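Local coordinates for ICChI, a glycosylated chitinase (Ipomoea carnea, PDB 6IDN), which probably hydrolyses chitin as a glycosylated plant enzyme of glycosyl hydrolase family 18, with both chitinase and lysozyme activity, at residues W7-G12 against N45-C50; G14-T19 against K58-E63; Y133-A138 against L167-N172; L175-W180 against L210-F215. All coordinates share one frame; numbering follows the deposited sequence.

Contact 1. Residues W7-G12 against N45-C50; sequences WGQDGG and NLTKHC. With NAG (2-acetamido-2-deoxy-beta-D-glucopyranose), chain B.
Gly8 O is crowded by the loop 45-50, with Thr47 OG1 3.0 Å away and His49 CD2 at 3.4 Å, the carbonyl lying at the edge of the imidazole. The two segments are loops of the TIM barrel, one following strand 2-7 and the other strand 43-44; segment 45-50 makes a type II' turn from Leu46 to His49, closed by His49 N donating to Leu46 O. His49 leaves this turn with CG anti to its carbonyl carbon (chi1 -76°), which slots the ring between two partners of the other loop. Trp7 CZ2 sits over the centre of one face, in an oblique pairing with the planes 31° apart. On the opposite face Gly11 CA makes a CH-pi contact, 3.8 Å from the centroid of the His49 ring. The imidazole is also fixed in rotation, as NE2 is hydrogen-bonded to Glu13. Replacing His49 by alanine would probably open a gap between Trp7 and Gly11 and leave the Glu13 carboxylate without this partner. Just before the turn, Asn45 carries a glycan: its OD1 accepts from Thr47 N at 2.8 Å in an Asx turn, while Asn45 ND2 is covalently bonded to C1 of the sugar.

Contact 2. Residues G14-T19 against K58-E63; sequences GSLRET and KFLSSE
Glu63 of helix 60-69 reaches over the first turn of helix 16-21, whose start is closed by a capping box of Ser15 and Glu18. These are neighbouring outer helices of the TIM barrel, also tied by the disulfide Cys20-Cys67. The tight part is the grip on Glu63 OE1. Arg17 N donates to it at 3.0 Å, with an angle of 153° at the hydrogen, arriving on the anti side and well out of the carboxylate plane. Leu16 CB and Arg17 CB crowd the same oxygen, each at 3.6 Å from Glu63 OE1, and a water accepts a hydrogen bond from Leu16 N and donates one to Glu63 OE1. A negative charge set against the amino end of a helix is likely to be stabilised there. Deeper in, Leu16 CB meets Leu60 CD2 at 4.3 Å, and both leucines continue onto Trp7 of the barrel. The outer side is looser: Arg17 NE stays 5.2 Å from Glu63 OE2, and the water between them makes weak bonds to both. The guanidinium of Arg17 instead makes a cation-pi contact with Tyr66. Within the cap, Glu18 N donates to Ser15 OG, Ser15 N returns a bond to Glu18 OE1, and Thr19 N and Thr19 OG1 reach Ser15 O from opposite faces of its carbonyl plane.

Contact 3. Residues Y133-A138 against L167-N172; sequences YYDTLA and LREAIN. With NAG (2-acetamido-2-deoxy-beta-D-glucopyranose), chain C.
Backbones meet where Asp135 CA lies 3.9 Å from Ala170 CA, bringing the first turn of helix 134-148 against the short helix 168-171. The small Ala170 permits this approach, its CB packing 4.0 Å from Tyr134 CB, while Asp135 CB rests on the carbonyl oxygen of Glu169. The acids are close, Asp135 OD2 standing 4.0 Å from Glu169 OE1 with the carboxylate planes 31° apart. A water bridges the pair, probably easing repulsion: it accepts from Tyr133 N and donates both protons, one to Asp135 OD1 and the other, at 2.7 Å, to Glu169 OE1. A second water donates to the same Glu169 oxygen and takes a weak bond from Tyr134 N. In the TIM barrel these helices belong to the outer layer, with Tyr134 and Leu167 both reaching Ile126 of strand 121-126. In segment 167-172 a glycan is attached through Asn172 ND2. Arg168, bent at chi3 (-70°), turns the edge of its guanidinium to the sugar's acetamide, so that Arg168 NE at 3.1 Å and Arg168 NH2 at 3.0 Å both donate to O7. With a leucine in place of Arg168, O7 loses both donors and the acetamide would probably be freer to turn.

Contact 4. Residues L175-W180 against L210-F215; sequences LFDYVW and LTDDLF
The beta-alpha-beta unit of strand 178-182, helix 196-206 and strand 213-219 brings two neighbouring strands of the TIM barrel together here, parallel and with their short axes 15° apart. Val179 supplies the central ladder: its N donates to Asp213 O at 3.1 Å, and its O accepts from Phe215 N at 2.8 Å. At the start of the strands the bonding weakens, Asp213 N making a weak, bent bond to Asp177 O, and a side chain takes over. Thr211 OG1, placed anti to the backbone N (chi1 -175°), donates to Phe176 O at 2.9 Å from above the carbonyl plane, and also touches Val179 CG2. Tyr178, Trp180 and Phe215 cluster on one face of the sheet, which is the barrel interior, where they reach Glu2 and Ala4 of strand 2-7. Trp180 turns its edge to the face of Phe215 with the planes at 87°, whereas Tyr178 lies alongside, its CD2 3.7 Å from Phe215 CE1. At the entry to the strands Asp177 OD1 comes within 4.1 Å of Asp212 OD2, the side chains side by side and pointing the same way, and Asp177 OD2 accepts from Leu154 N. The chemistry thus differs by face and by end: the aromatic rings fill the interior, Val179 and Leu214 lie on the opposite face, and at the amino ends one water between the paired acids probably softens their repulsion.

Contact 4 is the most buried, joining adjacent barrel strands by backbone bonds and inward aromatic rings; the other three are partly buried and lie farther out. Contacts 1 and 2 adjoin on one side of the chain's centre, where Trp7 NE1 probably donates to Gly14 O, and their segments alternate along the sequence. Contacts 3 and 4 sit on the other side and meet at Phe176, whose CE1 packs against Ala170 O and Ala138 CB. Contacts 2 and 3 both pair outer helices through a glutamate and waters, but a backbone amide binds it directly in contact 2. Contacts 1 and 3 each include a glycosylated asparagine.

Contact 1. Residues W7-G12 against N45-C50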
# COMPACT_ATOMS: atom_id res chain seq x y z
N TRP A 7 3.80 7.01 -2.21
CA TRP A 7 4.05 8.43 -2.37
C TRP A 7 3.44 9.15 -1.18
O TRP A 7 2.43 8.71 -0.63
CB TRP A 7 3.46 8.95 -3.69
CG TRP A 7 3.55 10.44 -3.91
CD1 TRP A 7 4.50 11.09 -4.63
CD2 TRP A 7 2.63 11.45 -3.44
NE1 TRP A 7 4.25 12.45 -4.64
CE2 TRP A 7 3.11 12.69 -3.91
CE3 TRP A 7 1.47 11.42 -2.67
CZ2 TRP A 7 2.46 13.89 -3.63
CZ3 TRP A 7 0.82 12.61 -2.39
CH2 TRP A 7 1.32 13.82 -2.87
N GLY A 8 4.07 10.25 -0.78
CA GLY A 8 3.52 11.09 0.26
C GLY A 8 4.47 11.45 1.38
O GLY A 8 4.27 12.46 2.06
N GLN A 9 5.52 10.64 1.59
CA GLN A 9 6.31 10.75 2.80
C GLN A 9 7.64 11.47 2.60
O GLN A 9 8.50 11.42 3.49
CB GLN A 9 6.52 9.36 3.40
CG GLN A 9 5.27 8.79 4.07
CD GLN A 9 4.77 9.70 5.17
OE1 GLN A 9 5.45 9.89 6.19
NE2 GLN A 9 3.59 10.31 4.96
N ASP A 10 7.83 12.16 1.47
CA ASP A 10 8.95 13.09 1.33
C ASP A 10 8.57 14.17 0.33
O ASP A 10 8.34 13.88 -0.85
CB ASP A 10 10.22 12.36 0.89
CG ASP A 10 11.47 13.19 1.13
OD1 ASP A 10 11.54 14.33 0.61
OD2 ASP A 10 12.38 12.71 1.84
N GLY A 11 8.49 15.42 0.80
CA GLY A 11 8.02 16.52 -0.03
C GLY A 11 8.86 16.78 -1.26
O GLY A 11 8.38 17.42 -2.20
N GLY A 12 10.10 16.30 -1.29
CA GLY A 12 10.95 16.43 -2.45
C GLY A 12 10.89 15.30 -3.46
O GLY A 12 11.65 15.32 -4.43
N ASN A 45 -1.08 12.51 7.00
CA ASN A 45 0.27 13.06 6.97
C ASN A 45 0.80 12.89 5.56
O ASN A 45 1.03 11.76 5.12
CB ASN A 45 1.15 12.34 7.99
CG ASN A 45 2.55 12.92 8.09
OD1 ASN A 45 3.21 13.21 7.09
ND2 ASN A 45 3.00 13.10 9.32
N LEU A 46 0.99 13.99 4.85
CA LEU A 46 1.65 13.97 3.54
C LEU A 46 2.96 14.74 3.61
O LEU A 46 3.36 15.40 2.65
CB LEU A 46 0.73 14.53 2.46
CG LEU A 46 -0.60 13.78 2.27
CD1 LEU A 46 -1.44 14.35 1.14
CD2 LEU A 46 -0.34 12.28 2.06
N THR A 47 3.64 14.62 4.76
CA THR A 47 4.84 15.35 5.13
C THR A 47 4.80 16.77 4.59
O THR A 47 3.86 17.52 4.89
CB THR A 47 6.11 14.60 4.70
OG1 THR A 47 6.14 14.41 3.28
CG2 THR A 47 6.15 13.23 5.38
N LYS A 48 5.80 17.18 3.80
CA LYS A 48 5.87 18.57 3.37
C LYS A 48 5.21 18.82 2.02
O LYS A 48 5.37 19.90 1.46
CB LYS A 48 7.32 19.05 3.33
CG LYS A 48 8.22 18.53 4.45
CD LYS A 48 7.68 18.78 5.86
CE LYS A 48 8.57 18.07 6.89
NZ LYS A 48 8.29 18.47 8.31
N HIS A 49 4.46 17.85 1.48
CA HIS A 49 3.72 18.09 0.25
C HIS A 49 2.66 19.16 0.45
O HIS A 49 2.59 20.14 -0.31
CB HIS A 49 3.07 16.80 -0.24
CG HIS A 49 4.03 15.84 -0.88
ND1 HIS A 49 4.63 16.10 -2.10
CD2 HIS A 49 4.47 14.62 -0.50
CE1 HIS A 49 5.41 15.08 -2.42
NE2 HIS A 49 5.33 14.17 -1.47
N CYS A 50 1.83 18.99 1.47
CA CYS A 50 0.73 19.90 1.79
C CYS A 50 0.19 19.49 3.15
O CYS A 50 0.39 18.35 3.60
CB CYS A 50 -0.38 19.88 0.73
SG CYS A 50 -1.13 18.24 0.47
C1 NAG B . 4.31 13.60 9.57
C2 NAG B . 4.33 14.44 10.84
C3 NAG B . 5.76 14.87 11.17
C4 NAG B . 6.67 13.65 11.23
C5 NAG B . 6.56 12.86 9.93
C6 NAG B . 7.36 11.59 9.92
C7 NAG B . 2.38 15.78 11.51
C8 NAG B . 1.58 17.02 11.24
N2 NAG B . 3.45 15.59 10.73
O3 NAG B . 5.77 15.54 12.43
O4 NAG B . 8.03 14.04 11.43
O5 NAG B . 5.19 12.49 9.72
O6 NAG B . 6.91 10.70 10.94
O7 NAG B . 2.06 14.98 12.38

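Contact 2. Residues G14-T19 against K58-E63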
# COMPACT_ATOMS: atom_id res chain seq x y z
N GLY A 14 8.76 14.76 -5.67
CA GLY A 14 7.98 15.12 -6.84
C GLY A 14 6.49 15.12 -6.55
O GLY A 14 6.01 14.54 -5.58
N SER A 15 5.75 15.82 -7.41
CA SER A 15 4.30 15.86 -7.26
C SER A 15 3.68 14.52 -7.62
O SER A 15 4.32 13.64 -8.22
CB SER A 15 3.70 16.98 -8.13
OG SER A 15 3.81 16.66 -9.51
N LEU A 16 2.43 14.34 -7.22
CA LEU A 16 1.72 13.12 -7.61
C LEU A 16 1.59 13.05 -9.13
O LEU A 16 1.74 11.97 -9.72
CB LEU A 16 0.35 13.09 -6.93
CG LEU A 16 -0.53 11.88 -7.22
CD1 LEU A 16 0.07 10.57 -6.69
CD2 LEU A 16 -1.92 12.13 -6.62
N ARG A 17 1.32 14.19 -9.78
CA ARG A 17 1.24 14.21 -11.23
C ARG A 17 2.56 13.76 -11.87
O ARG A 17 2.57 12.96 -12.80
CB ARG A 17 0.87 15.60 -11.73
CG ARG A 17 0.92 15.73 -13.26
CD ARG A 17 0.62 17.14 -13.77
NE ARG A 17 -0.75 17.55 -13.47
CZ ARG A 17 -1.77 17.38 -14.31
NH1 ARG A 17 -1.58 16.83 -15.50
NH2 ARG A 17 -2.99 17.77 -13.94
N GLU A 18 3.68 14.29 -11.37
CA GLU A 18 4.98 13.89 -11.91
C GLU A 18 5.24 12.41 -11.66
O GLU A 18 5.82 11.72 -12.51
CB GLU A 18 6.08 14.74 -11.28
CG GLU A 18 6.10 16.17 -11.79
CD GLU A 18 6.95 17.09 -10.93
OE1 GLU A 18 7.32 16.70 -9.80
OE2 GLU A 18 7.27 18.20 -11.40
N THR A 19 4.84 11.92 -10.49
CA THR A 19 4.97 10.50 -10.20
C THR A 19 4.21 9.66 -11.21
O THR A 19 4.73 8.69 -11.77
CB THR A 19 4.50 10.25 -8.78
OG1 THR A 19 5.35 10.99 -7.88
CG2 THR A 19 4.54 8.76 -8.42
N LYS A 58 -6.57 20.05 -1.04
CA LYS A 58 -7.69 19.76 -1.94
C LYS A 58 -7.28 19.83 -3.40
O LYS A 58 -7.92 19.19 -4.24
CB LYS A 58 -8.84 20.73 -1.65
CG LYS A 58 -9.61 20.40 -0.39
CD LYS A 58 -11.00 21.03 -0.41
CE LYS A 58 -11.56 21.13 0.99
NZ LYS A 58 -11.98 19.80 1.48
N PHE A 59 -6.20 20.54 -3.72
CA PHE A 59 -5.68 20.58 -5.08
C PHE A 59 -5.33 19.19 -5.61
O PHE A 59 -5.26 19.00 -6.83
CB PHE A 59 -4.44 21.48 -5.16
CG PHE A 59 -3.19 20.85 -4.60
CD1 PHE A 59 -2.90 20.95 -3.25
CD2 PHE A 59 -2.32 20.15 -5.42
CE1 PHE A 59 -1.75 20.37 -2.73
CE2 PHE A 59 -1.18 19.56 -4.91
CZ PHE A 59 -0.89 19.67 -3.56
N LEU A 60 -5.09 18.23 -4.72
CA LEU A 60 -4.65 16.91 -5.18
C LEU A 60 -5.72 16.21 -6.01
O LEU A 60 -5.39 15.33 -6.81
CB LEU A 60 -4.26 16.04 -3.99
CG LEU A 60 -2.83 16.27 -3.48
CD1 LEU A 60 -2.58 15.46 -2.22
CD2 LEU A 60 -1.80 15.92 -4.56
N SER A 61 -6.99 16.59 -5.82
CA SER A 61 -8.09 16.04 -6.61
C SER A 61 -7.77 16.02 -8.10
O SER A 61 -7.96 15.01 -8.78
CB SER A 61 -9.35 16.85 -6.33
OG SER A 61 -10.53 16.11 -6.58
N SER A 62 -7.28 17.15 -8.63
CA SER A 62 -7.02 17.23 -10.06
C SER A 62 -5.89 16.28 -10.47
O SER A 62 -5.93 15.72 -11.57
CB SER A 62 -6.67 18.67 -10.45
OG SER A 62 -7.81 19.51 -10.34
N GLU A 63 -4.89 16.10 -9.60
CA GLU A 63 -3.79 15.20 -9.93
C GLU A 63 -4.21 13.74 -9.79
O GLU A 63 -3.80 12.90 -10.60
CB GLU A 63 -2.58 15.53 -9.06
CG GLU A 63 -2.17 17.01 -9.15
CD GLU A 63 -0.81 17.34 -8.56
OE1 GLU A 63 0.00 16.42 -8.35
OE2 GLU A 63 -0.55 18.54 -8.32
O HOH W 1 1.15 16.53 -5.75
O HOH W 2 0.41 19.14 -11.48

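Contact 3. Residues Y133-A138 against L167-N172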
# COMPACT_ATOMS: atom_id res chain seq x y z
N TYR A 133 -9.37 -6.28 14.81
CA TYR A 133 -10.51 -5.70 14.07
C TYR A 133 -10.16 -5.17 12.68
O TYR A 133 -11.04 -4.61 12.02
CB TYR A 133 -11.22 -4.60 14.86
CG TYR A 133 -11.59 -5.05 16.25
CD1 TYR A 133 -12.51 -6.07 16.44
CD2 TYR A 133 -11.01 -4.48 17.36
CE1 TYR A 133 -12.83 -6.51 17.69
CE2 TYR A 133 -11.31 -4.91 18.62
CZ TYR A 133 -12.24 -5.92 18.79
OH TYR A 133 -12.55 -6.35 20.07
N TYR A 134 -8.93 -5.37 12.18
CA TYR A 134 -8.65 -5.00 10.80
C TYR A 134 -9.38 -5.93 9.82
O TYR A 134 -9.69 -5.52 8.69
CB TYR A 134 -7.14 -5.01 10.55
CG TYR A 134 -6.48 -3.81 11.20
CD1 TYR A 134 -6.72 -2.54 10.71
CD2 TYR A 134 -5.65 -3.96 12.31
CE1 TYR A 134 -6.14 -1.42 11.31
CE2 TYR A 134 -5.08 -2.84 12.91
CZ TYR A 134 -5.32 -1.59 12.41
OH TYR A 134 -4.74 -0.49 13.00
N ASP A 135 -9.66 -7.17 10.24
CA ASP A 135 -10.54 -8.01 9.43
C ASP A 135 -11.93 -7.39 9.29
O ASP A 135 -12.50 -7.37 8.20
CB ASP A 135 -10.64 -9.44 10.02
CG ASP A 135 -10.96 -9.50 11.52
OD1 ASP A 135 -10.91 -8.49 12.25
OD2 ASP A 135 -11.24 -10.64 11.99
N THR A 136 -12.47 -6.86 10.39
CA THR A 136 -13.78 -6.21 10.35
C THR A 136 -13.73 -4.93 9.51
O THR A 136 -14.65 -4.67 8.72
CB THR A 136 -14.25 -5.92 11.79
OG1 THR A 136 -14.23 -7.14 12.55
CG2 THR A 136 -15.65 -5.33 11.82
N LEU A 137 -12.65 -4.16 9.62
CA LEU A 137 -12.52 -2.96 8.78
C LEU A 137 -12.54 -3.32 7.30
O LEU A 137 -13.24 -2.66 6.51
CB LEU A 137 -11.23 -2.19 9.15
CG LEU A 137 -10.89 -0.94 8.32
CD1 LEU A 137 -12.05 0.07 8.37
CD2 LEU A 137 -9.59 -0.32 8.78
N ALA A 138 -11.81 -4.37 6.90
CA ALA A 138 -11.83 -4.78 5.50
C ALA A 138 -13.22 -5.21 5.08
O ALA A 138 -13.68 -4.88 3.98
CB ALA A 138 -10.82 -5.91 5.26
N LEU A 167 -1.48 -8.22 10.35
CA LEU A 167 -2.37 -8.35 9.21
C LEU A 167 -2.85 -9.76 8.94
O LEU A 167 -3.58 -9.97 7.96
CB LEU A 167 -1.70 -7.79 7.94
CG LEU A 167 -1.53 -6.28 7.98
CD1 LEU A 167 -0.60 -5.82 6.87
CD2 LEU A 167 -2.91 -5.62 7.84
N ARG A 168 -2.46 -10.75 9.74
CA ARG A 168 -2.86 -12.12 9.39
C ARG A 168 -4.37 -12.26 9.36
O ARG A 168 -4.91 -12.89 8.45
CB ARG A 168 -2.21 -13.14 10.33
CG ARG A 168 -2.69 -13.11 11.73
CD ARG A 168 -1.85 -14.05 12.59
NE ARG A 168 -2.11 -15.45 12.28
CZ ARG A 168 -1.57 -16.47 12.94
NH1 ARG A 168 -0.72 -16.25 13.95
NH2 ARG A 168 -1.86 -17.72 12.59
N GLU A 169 -5.08 -11.64 10.31
CA GLU A 169 -6.54 -11.78 10.35
C GLU A 169 -7.18 -11.07 9.18
O GLU A 169 -8.14 -11.58 8.58
CB GLU A 169 -7.10 -11.23 11.66
CG GLU A 169 -6.80 -12.07 12.89
CD GLU A 169 -7.41 -11.48 14.15
OE1 GLU A 169 -7.85 -10.31 14.10
OE2 GLU A 169 -7.45 -12.17 15.19
N ALA A 170 -6.71 -9.87 8.85
CA ALA A 170 -7.27 -9.15 7.72
C ALA A 170 -7.05 -9.94 6.43
O ALA A 170 -7.99 -10.15 5.64
CB ALA A 170 -6.64 -7.76 7.63
N ILE A 171 -5.83 -10.44 6.24
CA ILE A 171 -5.55 -11.19 5.01
C ILE A 171 -6.37 -12.46 4.95
O ILE A 171 -6.79 -12.88 3.87
CB ILE A 171 -4.03 -11.45 4.90
CG1 ILE A 171 -3.33 -10.13 4.54
CG2 ILE A 171 -3.72 -12.49 3.82
CD1 ILE A 171 -1.81 -10.15 4.76
N ASN A 172 -6.64 -13.09 6.10
CA ASN A 172 -7.40 -14.34 6.14
C ASN A 172 -8.88 -14.15 5.83
O ASN A 172 -9.60 -15.16 5.76
CB ASN A 172 -7.23 -14.97 7.52
CG ASN A 172 -7.31 -16.49 7.52
OD1 ASN A 172 -7.52 -17.15 6.49
ND2 ASN A 172 -7.11 -17.06 8.69
C1 NAG C . -7.15 -18.48 8.86
C2 NAG C . -5.96 -18.98 9.68
C3 NAG C . -6.10 -20.48 9.96
C4 NAG C . -7.46 -20.78 10.56
C5 NAG C . -8.57 -20.21 9.67
C6 NAG C . -9.95 -20.37 10.25
C7 NAG C . -3.82 -17.80 9.46
C8 NAG C . -2.59 -17.61 8.62
N2 NAG C . -4.71 -18.68 9.00
O3 NAG C . -5.08 -20.91 10.86
O4 NAG C . -7.64 -22.19 10.69
O5 NAG C . -8.36 -18.80 9.53
O6 NAG C . -10.94 -19.80 9.39
O7 NAG C . -3.97 -17.21 10.52
O HOH W 3 -10.06 -9.11 14.94
O HOH W 4 -7.33 -7.91 12.73

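Contact 4. Residues L175-W180 against L210-F215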
# COMPACT_ATOMS: atom_id res chain seq x y z
N LEU A 175 -10.53 -11.30 1.30
CA LEU A 175 -11.14 -10.18 0.59
C LEU A 175 -10.11 -9.22 -0.00
O LEU A 175 -10.50 -8.24 -0.66
CB LEU A 175 -12.09 -9.42 1.51
CG LEU A 175 -13.33 -10.21 1.94
CD1 LEU A 175 -14.19 -9.40 2.87
CD2 LEU A 175 -14.14 -10.68 0.72
N PHE A 176 -8.82 -9.44 0.20
CA PHE A 176 -7.87 -8.45 -0.30
C PHE A 176 -7.57 -8.66 -1.78
O PHE A 176 -7.28 -9.78 -2.23
CB PHE A 176 -6.59 -8.46 0.54
CG PHE A 176 -6.74 -7.64 1.78
CD1 PHE A 176 -7.44 -8.15 2.85
CD2 PHE A 176 -6.31 -6.33 1.82
CE1 PHE A 176 -7.66 -7.38 3.99
CE2 PHE A 176 -6.52 -5.55 2.96
CZ PHE A 176 -7.19 -6.08 4.05
N ASP A 177 -7.68 -7.57 -2.55
CA ASP A 177 -7.37 -7.58 -3.97
C ASP A 177 -5.88 -7.63 -4.22
O ASP A 177 -5.43 -8.24 -5.18
CB ASP A 177 -7.97 -6.34 -4.62
CG ASP A 177 -9.46 -6.28 -4.42
OD1 ASP A 177 -10.16 -7.00 -5.17
OD2 ASP A 177 -9.94 -5.58 -3.50
N TYR A 178 -5.10 -7.00 -3.34
CA TYR A 178 -3.66 -6.89 -3.49
C TYR A 178 -3.02 -7.18 -2.15
O TYR A 178 -3.51 -6.71 -1.12
CB TYR A 178 -3.22 -5.47 -3.94
CG TYR A 178 -3.82 -5.01 -5.25
CD1 TYR A 178 -5.03 -4.34 -5.27
CD2 TYR A 178 -3.19 -5.27 -6.45
CE1 TYR A 178 -5.60 -3.94 -6.43
CE2 TYR A 178 -3.76 -4.85 -7.65
CZ TYR A 178 -4.97 -4.20 -7.61
OH TYR A 178 -5.58 -3.75 -8.76
N VAL A 179 -1.93 -7.93 -2.15
CA VAL A 179 -1.09 -8.07 -0.95
C VAL A 179 0.34 -7.91 -1.44
O VAL A 179 0.79 -8.69 -2.29
CB VAL A 179 -1.27 -9.41 -0.22
CG1 VAL A 179 -0.24 -9.50 0.92
CG2 VAL A 179 -2.70 -9.51 0.34
N TRP A 180 1.05 -6.87 -0.98
CA TRP A 180 2.46 -6.69 -1.29
C TRP A 180 3.25 -7.04 -0.05
O TRP A 180 3.19 -6.32 0.95
CB TRP A 180 2.77 -5.26 -1.76
CG TRP A 180 1.83 -4.19 -1.31
CD1 TRP A 180 1.76 -3.62 -0.08
CD2 TRP A 180 0.87 -3.52 -2.12
NE1 TRP A 180 0.79 -2.65 -0.05
CE2 TRP A 180 0.25 -2.55 -1.30
CE3 TRP A 180 0.49 -3.63 -3.46
CZ2 TRP A 180 -0.76 -1.74 -1.76
CZ3 TRP A 180 -0.54 -2.77 -3.93
CH2 TRP A 180 -1.13 -1.85 -3.06
N LEU A 210 -5.22 -16.27 0.25
CA LEU A 210 -6.20 -16.02 -0.79
C LEU A 210 -6.18 -14.53 -1.10
O LEU A 210 -6.79 -13.72 -0.39
CB LEU A 210 -7.60 -16.46 -0.36
CG LEU A 210 -7.89 -17.95 -0.58
CD1 LEU A 210 -7.17 -18.82 0.44
CD2 LEU A 210 -9.38 -18.24 -0.56
N THR A 211 -5.50 -14.16 -2.18
CA THR A 211 -5.55 -12.80 -2.70
C THR A 211 -5.51 -12.90 -4.22
O THR A 211 -4.96 -13.86 -4.76
CB THR A 211 -4.39 -11.94 -2.19
OG1 THR A 211 -4.57 -10.59 -2.65
CG2 THR A 211 -3.03 -12.45 -2.69
N ASP A 212 -6.11 -11.92 -4.90
CA ASP A 212 -6.12 -11.99 -6.35
C ASP A 212 -4.75 -11.67 -6.95
O ASP A 212 -4.39 -12.23 -7.99
CB ASP A 212 -7.18 -11.05 -6.93
CG ASP A 212 -8.57 -11.63 -6.83
OD1 ASP A 212 -8.72 -12.84 -7.11
OD2 ASP A 212 -9.50 -10.88 -6.47
N ASP A 213 -3.99 -10.80 -6.31
CA ASP A 213 -2.68 -10.38 -6.82
C ASP A 213 -1.69 -10.33 -5.68
O ASP A 213 -1.88 -9.57 -4.73
CB ASP A 213 -2.75 -9.01 -7.51
CG ASP A 213 -3.43 -9.06 -8.87
OD1 ASP A 213 -3.16 -10.00 -9.66
OD2 ASP A 213 -4.20 -8.12 -9.17
N LEU A 214 -0.61 -11.10 -5.80
CA LEU A 214 0.45 -11.16 -4.80
C LEU A 214 1.67 -10.45 -5.38
O LEU A 214 2.14 -10.79 -6.47
CB LEU A 214 0.75 -12.62 -4.45
CG LEU A 214 1.78 -12.87 -3.34
CD1 LEU A 214 1.23 -12.42 -1.98
CD2 LEU A 214 2.21 -14.36 -3.32
N PHE A 215 2.16 -9.43 -4.66
CA PHE A 215 3.25 -8.58 -5.11
C PHE A 215 4.47 -8.80 -4.23
O PHE A 215 4.35 -9.03 -3.02
CB PHE A 215 2.89 -7.09 -5.03
CG PHE A 215 2.07 -6.54 -6.20
CD1 PHE A 215 0.83 -7.07 -6.52
CD2 PHE A 215 2.52 -5.44 -6.91
CE1 PHE A 215 0.06 -6.53 -7.54
CE2 PHE A 215 1.77 -4.88 -7.95
CZ PHE A 215 0.53 -5.44 -8.27
O HOH W 5 -7.17 -11.59 1.35
O HOH W 6 -6.71 -7.78 -7.78
O HOH W 7 -9.32 -7.77 -7.77